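Local coordinates for UPF0201 protein MJ1564 (Methanocaldococcus jannaschii DSM 2661, PDB 2PZZ), which is of unknown function, an archaeal protein of the UPF0201 family that resembles RNA-binding proteins in structure but is unlikely to bind RNA, at residues 13-16 with 17-20; 53-56 with 57-61; 83-86 with 87-90. One frame throughout, in Å; residues are numbered along the deposited sequence.

Contact 1 of 3, residues 13-16 with 17-20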
loop_
_atom_site.group_PDB
_atom_site.type_symbol
_atom_site.label_atom_id
_atom_site.label_comp_id
_atom_site.label_asym_id
_atom_site.label_seq_id
_atom_site.Cartn_x
_atom_site.Cartn_y
_atom_site.Cartn_z
ATOM N N THR A 13 2.912 2.735 -8.383
ATOM C CA THR A 13 3.090 1.337 -8.781
ATOM C C THR A 13 1.817 0.505 -8.650
ATOM O O THR A 13 1.829 -0.708 -8.886
ATOM C CB THR A 13 4.216 0.643 -7.964
ATOM O OG1 THR A 13 3.879 0.640 -6.571
ATOM C CG2 THR A 13 5.543 1.362 -8.173
ATOM N N GLU A 14 0.723 1.153 -8.259
ATOM C CA GLU A 14 -0.543 0.452 -8.133
ATOM C C GLU A 14 -1.303 0.558 -9.445
ATOM O O GLU A 14 -1.040 1.442 -10.260
ATOM C CB GLU A 14 -1.393 1.042 -6.992
ATOM C CG GLU A 14 -1.195 0.339 -5.659
ATOM C CD GLU A 14 -1.917 1.026 -4.529
ATOM O OE1 GLU A 14 -2.725 0.363 -3.832
ATOM O OE2 GLU A 14 -1.667 2.236 -4.331
ATOM N N ASP A 15 -2.224 -0.373 -9.661
ATOM C CA ASP A 15 -3.056 -0.349 -10.861
ATOM C C ASP A 15 -4.369 0.237 -10.373
ATOM O O ASP A 15 -5.064 -0.381 -9.566
ATOM C CB ASP A 15 -3.288 -1.761 -11.388
ATOM C CG ASP A 15 -4.214 -1.785 -12.584
ATOM O OD1 ASP A 15 -5.323 -1.224 -12.497
ATOM O OD2 ASP A 15 -3.834 -2.372 -13.616
ATOM N N LYS A 16 -4.721 1.417 -10.859
ATOM C CA LYS A 16 -5.947 2.063 -10.399
ATOM C C LYS A 16 -7.203 1.206 -10.501
ATOM O O LYS A 16 -8.098 1.316 -9.658
ATOM C CB LYS A 16 -6.159 3.400 -11.122
ATOM C CG LYS A 16 -6.357 3.344 -12.629
ATOM C CD LYS A 16 -6.542 4.764 -13.143
ATOM C CE LYS A 16 -6.745 4.825 -14.638
ATOM N NZ LYS A 16 -6.963 6.231 -15.100
ATOM N N TYR A 17 -7.277 0.349 -11.515
ATOM C CA TYR A 17 -8.452 -0.504 -11.678
ATOM C C TYR A 17 -8.521 -1.592 -10.614
ATOM O O TYR A 17 -9.607 -2.036 -10.214
ATOM C CB TYR A 17 -8.460 -1.063 -13.103
ATOM C CG TYR A 17 -8.490 0.078 -14.095
ATOM C CD1 TYR A 17 -9.516 1.018 -14.049
ATOM C CD2 TYR A 17 -7.460 0.275 -15.012
ATOM C CE1 TYR A 17 -9.518 2.129 -14.879
ATOM C CE2 TYR A 17 -7.455 1.396 -15.856
ATOM C CZ TYR A 17 -8.492 2.315 -15.777
ATOM O OH TYR A 17 -8.524 3.437 -16.588
ATOM N N LYS A 18 -7.362 -2.004 -10.119
ATOM C CA LYS A 18 -7.340 -3.003 -9.064
ATOM C C LYS A 18 -7.775 -2.353 -7.758
ATOM O O LYS A 18 -8.378 -3.010 -6.905
ATOM C CB LYS A 18 -5.945 -3.584 -8.881
ATOM C CG LYS A 18 -5.447 -4.396 -10.054
ATOM C CD LYS A 18 -4.131 -5.054 -9.684
ATOM C CE LYS A 18 -3.740 -6.107 -10.715
ATOM N NZ LYS A 18 -2.451 -6.771 -10.347
ATOM N N VAL A 19 -7.449 -1.069 -7.579
ATOM C CA VAL A 19 -7.850 -0.393 -6.348
ATOM C C VAL A 19 -9.349 -0.196 -6.435
ATOM O O VAL A 19 -10.056 -0.394 -5.465
ATOM C CB VAL A 19 -7.188 1.019 -6.162
ATOM C CG1 VAL A 19 -7.788 1.706 -4.909
ATOM C CG2 VAL A 19 -5.689 0.870 -5.997
ATOM N N LYS A 20 -9.826 0.189 -7.608
ATOM C CA LYS A 20 -11.258 0.411 -7.809
ATOM C C LYS A 20 -12.059 -0.861 -7.554
ATOM O O LYS A 20 -13.170 -0.810 -7.011
ATOM C CB LYS A 20 -11.532 0.897 -9.233
ATOM C CG LYS A 20 -12.994 1.237 -9.474
ATOM C CD LYS A 20 -13.281 1.364 -10.955
ATOM C CE LYS A 20 -14.759 1.640 -11.210
ATOM N NZ LYS A 20 -15.032 1.775 -12.666
#

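Contact 2 of 3, residues 53-56 with 57-61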
loop_
_atom_site.group_PDB
_atom_site.type_symbol
_atom_site.label_atom_id
_atom_site.label_comp_id
_atom_site.label_asym_id
_atom_site.label_seq_id
_atom_site.Cartn_x
_atom_site.Cartn_y
_atom_site.Cartn_z
ATOM N N LYS A 53 -23.478 -5.013 1.451
ATOM C CA LYS A 53 -22.375 -5.936 1.225
ATOM C C LYS A 53 -21.455 -5.981 2.447
ATOM O O LYS A 53 -21.067 -7.060 2.906
ATOM C CB LYS A 53 -21.592 -5.519 -0.021
ATOM C CG LYS A 53 -20.447 -6.453 -0.391
ATOM C CD LYS A 53 -20.946 -7.853 -0.725
ATOM C CE LYS A 53 -19.865 -8.674 -1.412
ATOM N NZ LYS A 53 -20.309 -10.078 -1.665
ATOM N N LEU A 54 -21.103 -4.810 2.975
ATOM C CA LEU A 54 -20.234 -4.743 4.152
ATOM C C LEU A 54 -20.826 -5.558 5.303
ATOM O O LEU A 54 -20.114 -6.319 5.969
ATOM C CB LEU A 54 -20.043 -3.281 4.599
ATOM C CG LEU A 54 -19.322 -3.032 5.935
ATOM C CD1 LEU A 54 -17.924 -3.615 5.874
ATOM C CD2 LEU A 54 -19.269 -1.513 6.231
ATOM N N LYS A 55 -22.127 -5.406 5.530
ATOM C CA LYS A 55 -22.793 -6.140 6.612
ATOM C C LYS A 55 -22.711 -7.652 6.432
ATOM O O LYS A 55 -22.566 -8.392 7.402
ATOM C CB LYS A 55 -24.258 -5.726 6.712
ATOM C CG LYS A 55 -24.463 -4.275 7.109
ATOM C CD LYS A 55 -25.931 -3.947 7.251
ATOM C CE LYS A 55 -26.119 -2.508 7.702
ATOM N NZ LYS A 55 -27.556 -2.074 7.715
ATOM N N GLU A 56 -22.816 -8.107 5.192
ATOM C CA GLU A 56 -22.733 -9.536 4.902
ATOM C C GLU A 56 -21.338 -10.055 5.225
ATOM O O GLU A 56 -21.187 -11.075 5.894
ATOM C CB GLU A 56 -22.993 -9.803 3.420
ATOM C CG GLU A 56 -24.417 -9.638 2.962
ATOM C CD GLU A 56 -24.517 -9.635 1.448
ATOM O OE1 GLU A 56 -23.727 -10.363 0.800
ATOM O OE2 GLU A 56 -25.385 -8.912 0.909
ATOM N N LEU A 57 -20.319 -9.341 4.754
ATOM C CA LEU A 57 -18.945 -9.768 4.971
ATOM C C LEU A 57 -18.553 -9.815 6.437
ATOM O O LEU A 57 -17.835 -10.730 6.859
ATOM C CB LEU A 57 -17.985 -8.879 4.184
ATOM C CG LEU A 57 -18.214 -8.899 2.665
ATOM C CD1 LEU A 57 -17.311 -7.894 2.000
ATOM C CD2 LEU A 57 -17.959 -10.309 2.113
ATOM N N LEU A 58 -19.017 -8.852 7.227
ATOM C CA LEU A 58 -18.686 -8.865 8.652
ATOM C C LEU A 58 -19.292 -10.135 9.283
ATOM O O LEU A 58 -18.665 -10.790 10.105
ATOM C CB LEU A 58 -19.232 -7.612 9.359
ATOM C CG LEU A 58 -18.779 -6.223 8.855
ATOM C CD1 LEU A 58 -19.499 -5.140 9.628
ATOM C CD2 LEU A 58 -17.288 -6.066 9.006
ATOM N N ARG A 59 -20.511 -10.486 8.892
ATOM C CA ARG A 59 -21.150 -11.684 9.441
ATOM C C ARG A 59 -20.433 -12.925 8.912
ATOM O O ARG A 59 -20.016 -13.779 9.695
ATOM C CB ARG A 59 -22.644 -11.684 9.082
ATOM C CG ARG A 59 -23.399 -10.595 9.851
ATOM C CD ARG A 59 -24.706 -10.186 9.206
ATOM N NE ARG A 59 -25.386 -9.183 10.024
ATOM C CZ ARG A 59 -24.946 -7.940 10.217
ATOM N NH1 ARG A 59 -23.817 -7.526 9.645
ATOM N NH2 ARG A 59 -25.633 -7.110 10.986
ATOM N N SER A 60 -20.255 -12.996 7.592
ATOM C CA SER A 60 -19.553 -14.121 6.959
ATOM C C SER A 60 -18.174 -14.407 7.555
ATOM O O SER A 60 -17.836 -15.557 7.834
ATOM C CB SER A 60 -19.375 -13.861 5.464
ATOM O OG SER A 60 -20.612 -13.892 4.789
ATOM N N GLN A 61 -17.366 -13.366 7.727
ATOM C CA GLN A 61 -16.023 -13.535 8.272
ATOM C C GLN A 61 -16.083 -13.661 9.781
ATOM O O GLN A 61 -15.071 -13.909 10.445
ATOM C CB GLN A 61 -15.144 -12.339 7.895
ATOM C CG GLN A 61 -15.127 -12.002 6.421
ATOM C CD GLN A 61 -14.238 -10.807 6.123
ATOM O OE1 GLN A 61 -14.263 -10.250 5.025
ATOM N NE2 GLN A 61 -13.443 -10.409 7.106
#

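Contact 3 of 3, residues 83-86 with 87-90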
loop_
_atom_site.group_PDB
_atom_site.type_symbol
_atom_site.label_atom_id
_atom_site.label_comp_id
_atom_site.label_asym_id
_atom_site.label_seq_id
_atom_site.Cartn_x
_atom_site.Cartn_y
_atom_site.Cartn_z
ATOM N N TYR A 83 -10.742 2.754 8.371
ATOM C CA TYR A 83 -10.015 2.383 7.172
ATOM C C TYR A 83 -10.188 0.902 6.905
ATOM O O TYR A 83 -10.499 0.143 7.811
ATOM C CB TYR A 83 -8.528 2.690 7.337
ATOM C CG TYR A 83 -8.198 4.161 7.271
ATOM C CD1 TYR A 83 -8.394 4.996 8.370
ATOM C CD2 TYR A 83 -7.703 4.720 6.100
ATOM C CE1 TYR A 83 -8.100 6.359 8.297
ATOM C CE2 TYR A 83 -7.406 6.077 6.016
ATOM C CZ TYR A 83 -7.607 6.887 7.119
ATOM O OH TYR A 83 -7.302 8.222 7.029
ATOM N N LEU A 84 -10.017 0.504 5.650
ATOM C CA LEU A 84 -10.116 -0.901 5.275
ATOM C C LEU A 84 -8.818 -1.255 4.584
ATOM O O LEU A 84 -8.256 -0.443 3.828
ATOM C CB LEU A 84 -11.284 -1.148 4.321
ATOM C CG LEU A 84 -12.689 -0.995 4.908
ATOM C CD1 LEU A 84 -13.730 -1.295 3.835
ATOM C CD2 LEU A 84 -12.854 -1.932 6.091
ATOM N N ASN A 85 -8.331 -2.460 4.847
ATOM C CA ASN A 85 -7.097 -2.898 4.215
ATOM C C ASN A 85 -7.400 -3.049 2.731
ATOM O O ASN A 85 -8.360 -3.714 2.341
ATOM C CB ASN A 85 -6.654 -4.230 4.790
ATOM C CG ASN A 85 -5.327 -4.668 4.235
ATOM O OD1 ASN A 85 -5.134 -4.725 3.010
ATOM N ND2 ASN A 85 -4.392 -4.966 5.126
ATOM N N LYS A 86 -6.582 -2.420 1.906
ATOM C CA LYS A 86 -6.764 -2.438 0.465
ATOM C C LYS A 86 -6.473 -3.806 -0.157
ATOM O O LYS A 86 -7.117 -4.195 -1.140
ATOM C CB LYS A 86 -5.865 -1.352 -0.149
ATOM C CG LYS A 86 -6.308 -0.823 -1.483
ATOM C CD LYS A 86 -5.951 0.661 -1.654
ATOM C CE LYS A 86 -4.485 0.941 -1.395
ATOM N NZ LYS A 86 -4.030 2.221 -2.024
ATOM N N GLN A 87 -5.521 -4.536 0.427
ATOM C CA GLN A 87 -5.127 -5.847 -0.092
ATOM C C GLN A 87 -6.145 -6.911 0.293
ATOM O O GLN A 87 -6.474 -7.792 -0.505
ATOM C CB GLN A 87 -3.728 -6.206 0.427
ATOM C CG GLN A 87 -2.732 -5.039 0.294
ATOM C CD GLN A 87 -2.703 -4.464 -1.114
ATOM O OE1 GLN A 87 -2.442 -3.268 -1.312
ATOM N NE2 GLN A 87 -2.964 -5.310 -2.106
ATOM N N ALA A 88 -6.656 -6.823 1.514
ATOM C CA ALA A 88 -7.674 -7.760 1.955
ATOM C C ALA A 88 -8.930 -7.507 1.118
ATOM O O ALA A 88 -9.608 -8.440 0.680
ATOM C CB ALA A 88 -7.972 -7.552 3.426
ATOM N N ALA A 89 -9.221 -6.233 0.875
ATOM C CA ALA A 89 -10.394 -5.854 0.105
ATOM C C ALA A 89 -10.308 -6.368 -1.327
ATOM O O ALA A 89 -11.321 -6.742 -1.938
ATOM C CB ALA A 89 -10.557 -4.336 0.105
ATOM N N TYR A 90 -9.098 -6.388 -1.862
ATOM C CA TYR A 90 -8.903 -6.849 -3.222
ATOM C C TYR A 90 -9.383 -8.296 -3.400
ATOM O O TYR A 90 -9.931 -8.637 -4.442
ATOM C CB TYR A 90 -7.437 -6.752 -3.611
ATOM C CG TYR A 90 -7.218 -7.108 -5.054
ATOM C CD1 TYR A 90 -7.634 -6.244 -6.071
ATOM C CD2 TYR A 90 -6.632 -8.329 -5.416
ATOM C CE1 TYR A 90 -7.475 -6.584 -7.400
ATOM C CE2 TYR A 90 -6.468 -8.673 -6.757
ATOM C CZ TYR A 90 -6.891 -7.797 -7.734
ATOM O OH TYR A 90 -6.742 -8.114 -9.062
#

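Contact 1 of 3, residues 13-16 with 17-20
D15 caps the start of helix 16-26 with its own carboxylate. OD1 of D15 accepts from the backbone N of K18 at 3.2 Å, the donor lying well above the carboxylate plane, and takes a weak, bent bond from the N of Y17 at 2.7 Å. The reach depends on the first torsion: with CG anti to the backbone N (chi1 177°), the carboxylate folds back over the first turn. The carbonyl O of D15 is gripped twice as well, by the N of K18 at 2.9 Å from above its plane and by the N of V19 almost in line with C=O. The next regular helical bond runs from the N of K20 to the O of K16.

Outside this N-cap, K16 and Y17 lie side by side and point the same way. The lysine chain, extended beyond CG, runs over one face of the phenol ring: CG of K16 stands 3.8 Å from the centroid of the Y17 ring, only 6° off the normal, a CH-pi contact, and CE of K16 comes to 3.0 Å from OH of Y17. K18 passes crosswise by D15, its CG 3.7 Å from CB of D15, before its NZ bonds to the main-chain O of E14 of the second subunit. The end of E14 comes near V19, OE1 of E14 lying 3.7 Å from CG2 of V19; that carboxylate is held by the N of K11, by the amine of K86 and by T13 OG1 of the second subunit. V19 packs on strand 3-10.

The carboxylate of D15 probably interacts favourably with the helix dipole, while NZ of K18, 5.7 Å from OD2 of D15, adds at most a longer-range attraction.

Contact 2 of 3, residues 53-56 with 57-61
From K53 to S60 the backbone keeps helical i to i+4 pairing, with the N of L57 bonded to the O of K53 and the N of L58 to the O of L54, each at 3.0 Å. R59 adds a side-chain bond to this pattern. Its NH1 curls back to the carbonyl O of K55 at 2.7 Å, while its own backbone N reaches the same oxygen from the opposite face of the carbonyl plane. The oxygen lies at the edge of the guanidinium, 19° out of its plane, and NH1 also passes CB of K55 at 3.5 Å.

S60 repeats the double grip at E56: backbone N and OG both donate to the carbonyl O, OG from above its plane at 3.1 Å. Helix 52-60 packs among other helices, its apolar side meeting helices 16-26 and 64-73. There CD1 of L54 rests 4.0 Å from CD2 of L58, the two leucines crossing at a slant; L54 packs on I26 and L58 on A67. K55 extends to a salt bridge with D122, and NH1 of R59 bonds to the O of I123, joining this helix to the end of helix 116-123.

Contact 3 of 3, residues 83-86 with 87-90
The side chain of N85 is the N-cap of the short helix 86-90, at the point where strand 79-84 gives way to it. OD1 of N85 accepts the backbone N of Q87 at 2.6 Å and the N of A88 at 3.0 Å. They arrive differently: the N of Q87 is close to the line of the side-chain C=O, whereas the N of A88 stands 56° out of the amide plane yet makes the straighter hydrogen bond, with an N-H...O angle of 161°. The side-chain carbonyl of N85 swings back onto the turn because CG lies opposite the main-chain nitrogen across CA and CB (chi1 -176°). An alanine here is likely to leave the N-H groups of Q87 and A88 without their acceptor and the start of the helix less firmly fixed.

Next to the cap, the main-chain O of N85 receives the N of A89 at 3.0 Å, and the O of K86 receives the N of Y90. CB of N85 packs against CB of A88, and CB of Q87 lies beside OD1 of N85.

Farther out, K86 holds the turn to the rest of the protein. Its backbone N bonds to D99, and its chain, bent at chi2 and chi3, carries NZ to the carbonyl oxygens of H101 and K9. A89 packs on A22 of helix 16-26, while Q87 and Y90 lie on P12 of the second subunit. At the inner side of the helix, the methyl CB of A89 lies 3.2 Å from the carbonyl O of N85.

Contacts 1 and 3 are both helix N-caps, with aspartate in one and asparagine in the other, and their centres lie 12 Å apart. They meet directly: OE1 of E14 forms a salt bridge with NZ of K86 at 2.9 Å, CG1 of V19 packs 3.9 Å from CD of K86, and the ring of Y90 approaches the backbone of K18. Both also touch the second subunit, so both helix starts lie beside it. Contact 2 stands apart, about 23 Å from contact 1 and 14 Å from contact 3 between centres, and makes no touch with either; helix 16-26 bridges the distance, since its I26 packs against L54, L57 and L84.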